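Local coordinates for protein nucleocapsid (Crimean-congo hemorrhagic fever virus, PDB 4AKL) that binds single- and double-stranded RNA, probably helps to package the viral genome, and probably cuts double-stranded DNA without sequence specificity, at residues A[148-158]-A[471-482]. Sequence-based numbering, arbitrary orientation. Where two conformers were deposited one is given.
Sequences LSNKVLAEYKV and NVKGNATSANII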
ATOM      1  N   LEU A 148       3.833  10.114  -0.868  1.00 44.76           N
ATOM      2  CA  LEU A 148       3.629  10.755  -2.159  1.00 46.27           C
ATOM      3  C   LEU A 148       2.252  11.334  -2.236  1.00 47.98           C
ATOM      4  O   LEU A 148       1.318  10.801  -1.655  1.00 46.22           O
ATOM      5  CB  LEU A 148       3.828   9.753  -3.302  1.00 45.24           C
ATOM      6  CG  LEU A 148       5.281   9.288  -3.467  1.00 44.79           C
ATOM      7  CD1 LEU A 148       5.379   8.087  -4.374  1.00 43.84           C
ATOM      8  CD2 LEU A 148       6.107  10.417  -3.977  1.00 46.81           C
ATOM      9  N   SER A 149       2.151  12.454  -2.949  1.00 50.92           N
ATOM     10  CA  SER A 149       0.894  13.179  -3.084  1.00 53.60           C
ATOM     11  C   SER A 149       0.726  13.887  -4.429  1.00 56.11           C
ATOM     12  O   SER A 149      -0.161  14.705  -4.564  1.00 57.38           O
ATOM     13  CB  SER A 149       0.821  14.232  -2.001  1.00 54.82           C
ATOM     14  OG  SER A 149       1.551  15.407  -2.418  1.00 57.74           O
ATOM     15  N   ASN A 150       1.582  13.581  -5.411  1.00 57.12           N
ATOM     16  CA  ASN A 150       1.454  14.168  -6.751  1.00 59.59           C
ATOM     17  C   ASN A 150       0.454  13.254  -7.504  1.00 59.12           C
ATOM     18  O   ASN A 150      -0.425  12.652  -6.831  1.00 58.51           O
ATOM     19  CB  ASN A 150       2.832  14.302  -7.418  1.00 60.00           C
ATOM     20  CG  ASN A 150       3.558  15.599  -7.043  1.00 63.77           C
ATOM     21  OD1 ASN A 150       3.252  16.278  -6.014  1.00 65.43           O
ATOM     22  ND2 ASN A 150       4.534  15.973  -7.898  1.00 65.69           N
ATOM     23  N   LYS A 151       0.564  13.158  -8.842  1.00 59.64           N
ATOM     24  CA  LYS A 151      -0.319  12.339  -9.675  0.50 59.24           C
ATOM     25  C   LYS A 151       0.459  11.180 -10.318  1.00 57.80           C
ATOM     26  O   LYS A 151       1.709  11.195 -10.352  1.00 57.72           O
ATOM     27  CB  LYS A 151      -0.957  13.206 -10.769  0.50 61.36           C
ATOM     28  CG  LYS A 151      -1.853  14.336 -10.238  0.50 63.37           C
ATOM     29  CD  LYS A 151      -2.455  15.189 -11.364  0.50 66.10           C
ATOM     30  CE  LYS A 151      -3.350  16.290 -10.789  0.50 68.45           C
ATOM     31  NZ  LYS A 151      -4.429  15.708  -9.917  0.50 67.53           N
ATOM     32  N   VAL A 152      -0.271  10.192 -10.840  1.00 56.86           N
ATOM     33  CA  VAL A 152       0.368   9.067 -11.546  1.00 55.62           C
ATOM     34  C   VAL A 152       1.107   9.604 -12.789  1.00 57.18           C
ATOM     35  O   VAL A 152       0.770  10.645 -13.280  1.00 58.48           O
ATOM     36  CB  VAL A 152      -0.649   7.950 -11.955  1.00 54.73           C
ATOM     37  CG1 VAL A 152      -1.374   7.403 -10.716  1.00 53.02           C
ATOM     38  CG2 VAL A 152      -1.643   8.435 -13.027  1.00 56.29           C
ATOM     39  N   LEU A 153       2.126   8.883 -13.267  1.00 56.95           N
ATOM     40  CA  LEU A 153       2.827   9.267 -14.526  1.00 58.35           C
ATOM     41  C   LEU A 153       1.873   9.131 -15.723  1.00 59.24           C
ATOM     42  O   LEU A 153       1.220   8.109 -15.884  1.00 57.78           O
ATOM     43  CB  LEU A 153       4.072   8.405 -14.748  1.00 57.46           C
ATOM     44  CG  LEU A 153       5.190   8.404 -13.674  1.00 57.08           C
ATOM     45  CD1 LEU A 153       6.246   7.316 -13.920  1.00 54.45           C
ATOM     46  CD2 LEU A 153       5.852   9.770 -13.604  1.00 58.31           C
ATOM     47  N   ALA A 154       1.781  10.187 -16.536  1.00 61.83           N
ATOM     48  CA  ALA A 154       0.977  10.177 -17.775  1.00 63.45           C
ATOM     49  C   ALA A 154       1.645   9.309 -18.826  1.00 63.34           C
ATOM     50  O   ALA A 154       0.987   8.580 -19.557  1.00 63.78           O
ATOM     51  CB  ALA A 154       0.813  11.589 -18.325  1.00 66.00           C
ATOM     52  N   GLU A 155       2.964   9.415 -18.889  1.00 63.13           N
ATOM     53  CA  GLU A 155       3.766   8.740 -19.869  1.00 63.11           C
ATOM     54  C   GLU A 155       4.726   7.819 -19.130  1.00 60.66           C
ATOM     55  O   GLU A 155       5.162   8.141 -18.027  1.00 59.86           O
ATOM     56  CB  GLU A 155       4.570   9.774 -20.687  1.00 65.36           C
ATOM     57  CG  GLU A 155       3.856  11.155 -20.960  1.00 68.30           C
ATOM     58  CD  GLU A 155       3.126  11.317 -22.341  1.00 70.94           C
ATOM     59  OE1 GLU A 155       3.669  10.901 -23.394  1.00 70.51           O
ATOM     60  OE2 GLU A 155       2.005  11.893 -22.357  1.00 72.25           O
ATOM     61  N   TYR A 156       5.054   6.674 -19.727  1.00 59.50           N
ATOM     62  CA  TYR A 156       6.102   5.798 -19.185  1.00 57.35           C
ATOM     63  C   TYR A 156       6.986   5.411 -20.326  1.00 57.69           C
ATOM     64  O   TYR A 156       6.551   4.704 -21.238  1.00 57.95           O
ATOM     65  CB  TYR A 156       5.500   4.572 -18.544  1.00 55.50           C
ATOM     66  CG  TYR A 156       6.399   3.751 -17.647  1.00 53.61           C
ATOM     67  CD1 TYR A 156       6.966   4.290 -16.511  1.00 53.73           C
ATOM     68  CD2 TYR A 156       6.622   2.394 -17.898  1.00 53.72           C
ATOM     69  CE1 TYR A 156       7.768   3.519 -15.652  1.00 51.58           C
ATOM     70  CE2 TYR A 156       7.420   1.615 -17.043  1.00 51.68           C
ATOM     71  CZ  TYR A 156       7.989   2.183 -15.928  1.00 51.06           C
ATOM     72  OH  TYR A 156       8.777   1.408 -15.093  1.00 47.57           O
ATOM     73  N   LYS A 157       8.227   5.882 -20.259  1.00 57.64           N
ATOM     74  CA  LYS A 157       9.215   5.646 -21.303  0.50 58.30           C
ATOM     75  C   LYS A 157       9.979   4.370 -21.016  1.00 56.45           C
ATOM     76  O   LYS A 157      10.604   4.254 -19.974  1.00 55.79           O
ATOM     77  CB  LYS A 157      10.208   6.801 -21.386  0.50 59.89           C
ATOM     78  CG  LYS A 157      11.281   6.611 -22.441  0.50 61.33           C
ATOM     79  CD  LYS A 157      10.730   6.791 -23.824  0.50 63.20           C
ATOM     80  CE  LYS A 157      11.578   6.061 -24.843  0.50 64.07           C
ATOM     81  NZ  LYS A 157      13.032   6.100 -24.529  0.50 64.38           N
ATOM     82  N   VAL A 158       9.922   3.419 -21.951  1.00 55.57           N
ATOM     83  CA  VAL A 158      10.663   2.164 -21.872  1.00 53.65           C
ATOM     84  C   VAL A 158      11.342   1.959 -23.211  1.00 54.90           C
ATOM     85  O   VAL A 158      10.925   2.560 -24.163  1.00 56.69           O
ATOM     86  CB  VAL A 158       9.731   0.951 -21.582  1.00 51.82           C
ATOM     87  CG1 VAL A 158       8.990   1.126 -20.232  1.00 50.09           C
ATOM     88  CG2 VAL A 158       8.745   0.727 -22.707  1.00 52.03           C
ATOM     89  N   ASN A 471      -1.900   8.733  -1.289  1.00 44.62           N
ATOM     90  CA  ASN A 471      -2.446  10.045  -1.806  1.00 47.82           C
ATOM     91  C   ASN A 471      -2.038  10.460  -3.219  1.00 48.73           C
ATOM     92  O   ASN A 471      -2.148  11.602  -3.568  1.00 50.16           O
ATOM     93  CB  ASN A 471      -2.092  11.210  -0.840  1.00 49.23           C
ATOM     94  CG  ASN A 471      -2.757  11.071   0.468  1.00 50.27           C
ATOM     95  OD1 ASN A 471      -3.970  10.854   0.527  1.00 52.61           O
ATOM     96  ND2 ASN A 471      -1.993  11.193   1.547  1.00 51.44           N
ATOM     97  N   VAL A 472      -1.538   9.520  -4.008  1.00 48.36           N
ATOM     98  CA  VAL A 472      -1.259   9.727  -5.427  1.00 49.48           C
ATOM     99  C   VAL A 472      -2.628   9.592  -6.131  1.00 50.91           C
ATOM    100  O   VAL A 472      -3.396   8.655  -5.848  1.00 49.73           O
ATOM    101  CB  VAL A 472      -0.161   8.733  -5.965  1.00 48.33           C
ATOM    102  CG1 VAL A 472      -0.150   8.690  -7.426  1.00 48.77           C
ATOM    103  CG2 VAL A 472       1.194   9.146  -5.474  1.00 47.86           C
ATOM    104  N   LYS A 473      -2.911  10.538  -7.034  1.00 53.40           N
ATOM    105  CA  LYS A 473      -4.200  10.656  -7.700  1.00 55.55           C
ATOM    106  C   LYS A 473      -4.091  10.269  -9.169  1.00 56.47           C
ATOM    107  O   LYS A 473      -3.090  10.588  -9.850  1.00 56.48           O
ATOM    108  CB  LYS A 473      -4.818  12.095  -7.535  1.00 58.03           C
ATOM    109  CG  LYS A 473      -3.890  13.096  -6.795  1.00 59.46           C
ATOM    110  CD  LYS A 473      -4.426  14.495  -6.526  1.00 62.60           C
ATOM    111  CE  LYS A 473      -3.398  15.310  -5.646  1.00 63.13           C
ATOM    112  NZ  LYS A 473      -2.951  14.518  -4.396  1.00 59.98           N
ATOM    113  N   GLY A 474      -5.130   9.575  -9.646  1.00 57.30           N
ATOM    114  CA  GLY A 474      -5.246   9.159 -11.037  1.00 58.43           C
ATOM    115  C   GLY A 474      -5.296   7.648 -11.174  1.00 57.37           C
ATOM    116  O   GLY A 474      -5.428   6.935 -10.207  1.00 55.89           O
ATOM    117  N   ASN A 475      -5.187   7.191 -12.412  1.00 58.55           N
ATOM    118  CA  ASN A 475      -5.249   5.791 -12.763  1.00 58.11           C
ATOM    119  C   ASN A 475      -3.896   5.449 -13.379  1.00 57.74           C
ATOM    120  O   ASN A 475      -3.583   5.880 -14.506  1.00 58.88           O
ATOM    121  CB  ASN A 475      -6.422   5.564 -13.738  1.00 59.84           C
ATOM    122  CG  ASN A 475      -6.561   4.096 -14.194  1.00 60.20           C
ATOM    123  OD1 ASN A 475      -6.193   3.147 -13.466  1.00 59.89           O
ATOM    124  ND2 ASN A 475      -7.102   3.909 -15.410  1.00 62.03           N
ATOM    125  N   ALA A 476      -3.075   4.713 -12.629  1.00 56.25           N
ATOM    126  CA  ALA A 476      -1.756   4.283 -13.123  1.00 55.94           C
ATOM    127  C   ALA A 476      -1.866   3.610 -14.494  1.00 56.61           C
ATOM    128  O   ALA A 476      -1.077   3.891 -15.395  1.00 57.08           O
ATOM    129  CB  ALA A 476      -1.090   3.337 -12.134  1.00 53.55           C
ATOM    130  N   THR A 477      -2.878   2.759 -14.633  1.00 56.93           N
ATOM    131  CA  THR A 477      -3.084   1.933 -15.824  1.00 58.03           C
ATOM    132  C   THR A 477      -3.510   2.661 -17.116  1.00 60.13           C
ATOM    133  O   THR A 477      -3.690   2.011 -18.156  1.00 60.71           O
ATOM    134  CB  THR A 477      -4.088   0.802 -15.506  1.00 57.76           C
ATOM    135  OG1 THR A 477      -3.797  -0.341 -16.329  1.00 59.95           O
ATOM    136  CG2 THR A 477      -5.535   1.251 -15.701  1.00 58.75           C
ATOM    137  N   SER A 478      -3.677   3.988 -17.035  1.00 61.06           N
ATOM    138  CA  SER A 478      -3.961   4.841 -18.176  1.00 63.24           C
ATOM    139  C   SER A 478      -2.688   5.349 -18.840  1.00 63.69           C
ATOM    140  O   SER A 478      -2.759   5.987 -19.860  1.00 65.16           O
ATOM    141  CB  SER A 478      -4.804   6.057 -17.739  1.00 64.44           C
ATOM    142  OG  SER A 478      -6.074   5.640 -17.273  1.00 64.09           O
ATOM    143  N   ALA A 479      -1.526   5.065 -18.257  1.00 62.42           N
ATOM    144  CA  ALA A 479      -0.273   5.579 -18.787  1.00 63.05           C
ATOM    145  C   ALA A 479      -0.053   5.238 -20.256  1.00 64.31           C
ATOM    146  O   ALA A 479      -0.371   4.139 -20.707  1.00 63.65           O
ATOM    147  CB  ALA A 479       0.889   5.074 -17.986  1.00 61.30           C
ATOM    148  N   ASN A 480       0.484   6.219 -20.980  1.00 66.16           N
ATOM    149  CA  ASN A 480       0.957   6.027 -22.337  1.00 67.56           C
ATOM    150  C   ASN A 480       2.380   5.456 -22.320  1.00 66.18           C
ATOM    151  O   ASN A 480       3.337   6.123 -21.928  1.00 66.05           O
ATOM    152  CB  ASN A 480       0.910   7.348 -23.148  1.00 70.29           C
ATOM    153  CG  ASN A 480      -0.517   7.819 -23.421  1.00 72.30           C
ATOM    154  OD1 ASN A 480      -1.457   7.015 -23.454  1.00 73.63           O
ATOM    155  ND2 ASN A 480      -0.683   9.122 -23.620  1.00 74.72           N
ATOM    156  N   ILE A 481       2.509   4.217 -22.755  1.00 65.29           N
ATOM    157  CA  ILE A 481       3.804   3.571 -22.828  1.00 64.41           C
ATOM    158  C   ILE A 481       4.437   3.986 -24.167  1.00 66.69           C
ATOM    159  O   ILE A 481       3.833   3.772 -25.225  1.00 67.54           O
ATOM    160  CB  ILE A 481       3.696   2.045 -22.763  1.00 62.82           C
ATOM    161  CG1 ILE A 481       2.796   1.596 -21.616  1.00 61.38           C
ATOM    162  CG2 ILE A 481       5.063   1.443 -22.623  1.00 61.70           C
ATOM    163  CD1 ILE A 481       3.196   2.126 -20.288  1.00 60.55           C
ATOM    164  N   ILE A 482       5.635   4.581 -24.108  1.00 67.48           N
ATOM    165  CA  ILE A 482       6.379   4.987 -25.311  1.00 69.91           C
ATOM    166  C   ILE A 482       7.884   4.693 -25.207  1.00 69.67           C
ATOM    167  O   ILE A 482       8.646   4.921 -26.139  1.00 71.51           O
ATOM    168  CB  ILE A 482       6.130   6.476 -25.661  1.00 71.94           C
ATOM    169  CG1 ILE A 482       6.398   7.406 -24.484  1.00 71.43           C
ATOM    170  CG2 ILE A 482       4.690   6.659 -26.142  1.00 73.39           C
ATOM    171  CD1 ILE A 482       6.549   8.872 -24.919  1.00 74.60           C
ATOM    172  OXT ILE A 482       8.393   4.194 -24.200  1.00 68.07           O
TER
HETATM  173  O   HOH W   1       0.597   9.053   0.154  1.00 44.48           O
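Y156 and I481 lie side by side on the buried face of a short parallel two-stranded sheet. Strand 155-156 pairs there with strand 480-481. N480 N donates to A154 O (2.8 Å), and Y156 N donates to N480 O. I482 N then bonds to Y156 O. The last link uses the C-terminal carboxylate: V158 N donates to I482 OXT at 2.8 Å and 169°, a nearly straight bond. With chi1 at -48°, I481 CG1 sits beside the backbone N and carries CD1 to Y156 CB (3.8 Å), which leaves CG2 on V158 CG2. Helices 425-440 and 450-460 cover Y156, whose hydroxyl bonds to S458.

Upstream, K151 and K473 form a single bridge, with V152 N donating to K473 O (3.0 Å). V152 points into the other segment; its CG1 meets V472 CG1 (3.7 Å) and the backbone of A476. V472 CG2 presses close on L148 CB.

The opposite face of the sheet is looser and exposed. E155 and N480 cross there, carboxylate and amide planes 86° apart, without a hydrogen bond. K473 also lies exposed, but its NZ reaches back to S149 O (2.8 Å), from above the carbonyl plane.

Between the two paired regions the chain makes a 3-10 turn at 476-478, where T477 turns away toward helix 163-181. This is a parallel strand pair in a largely helical nairovirus nucleocapsid, joining the C-terminal tail to the strand and loop at 148-158, far away in sequence.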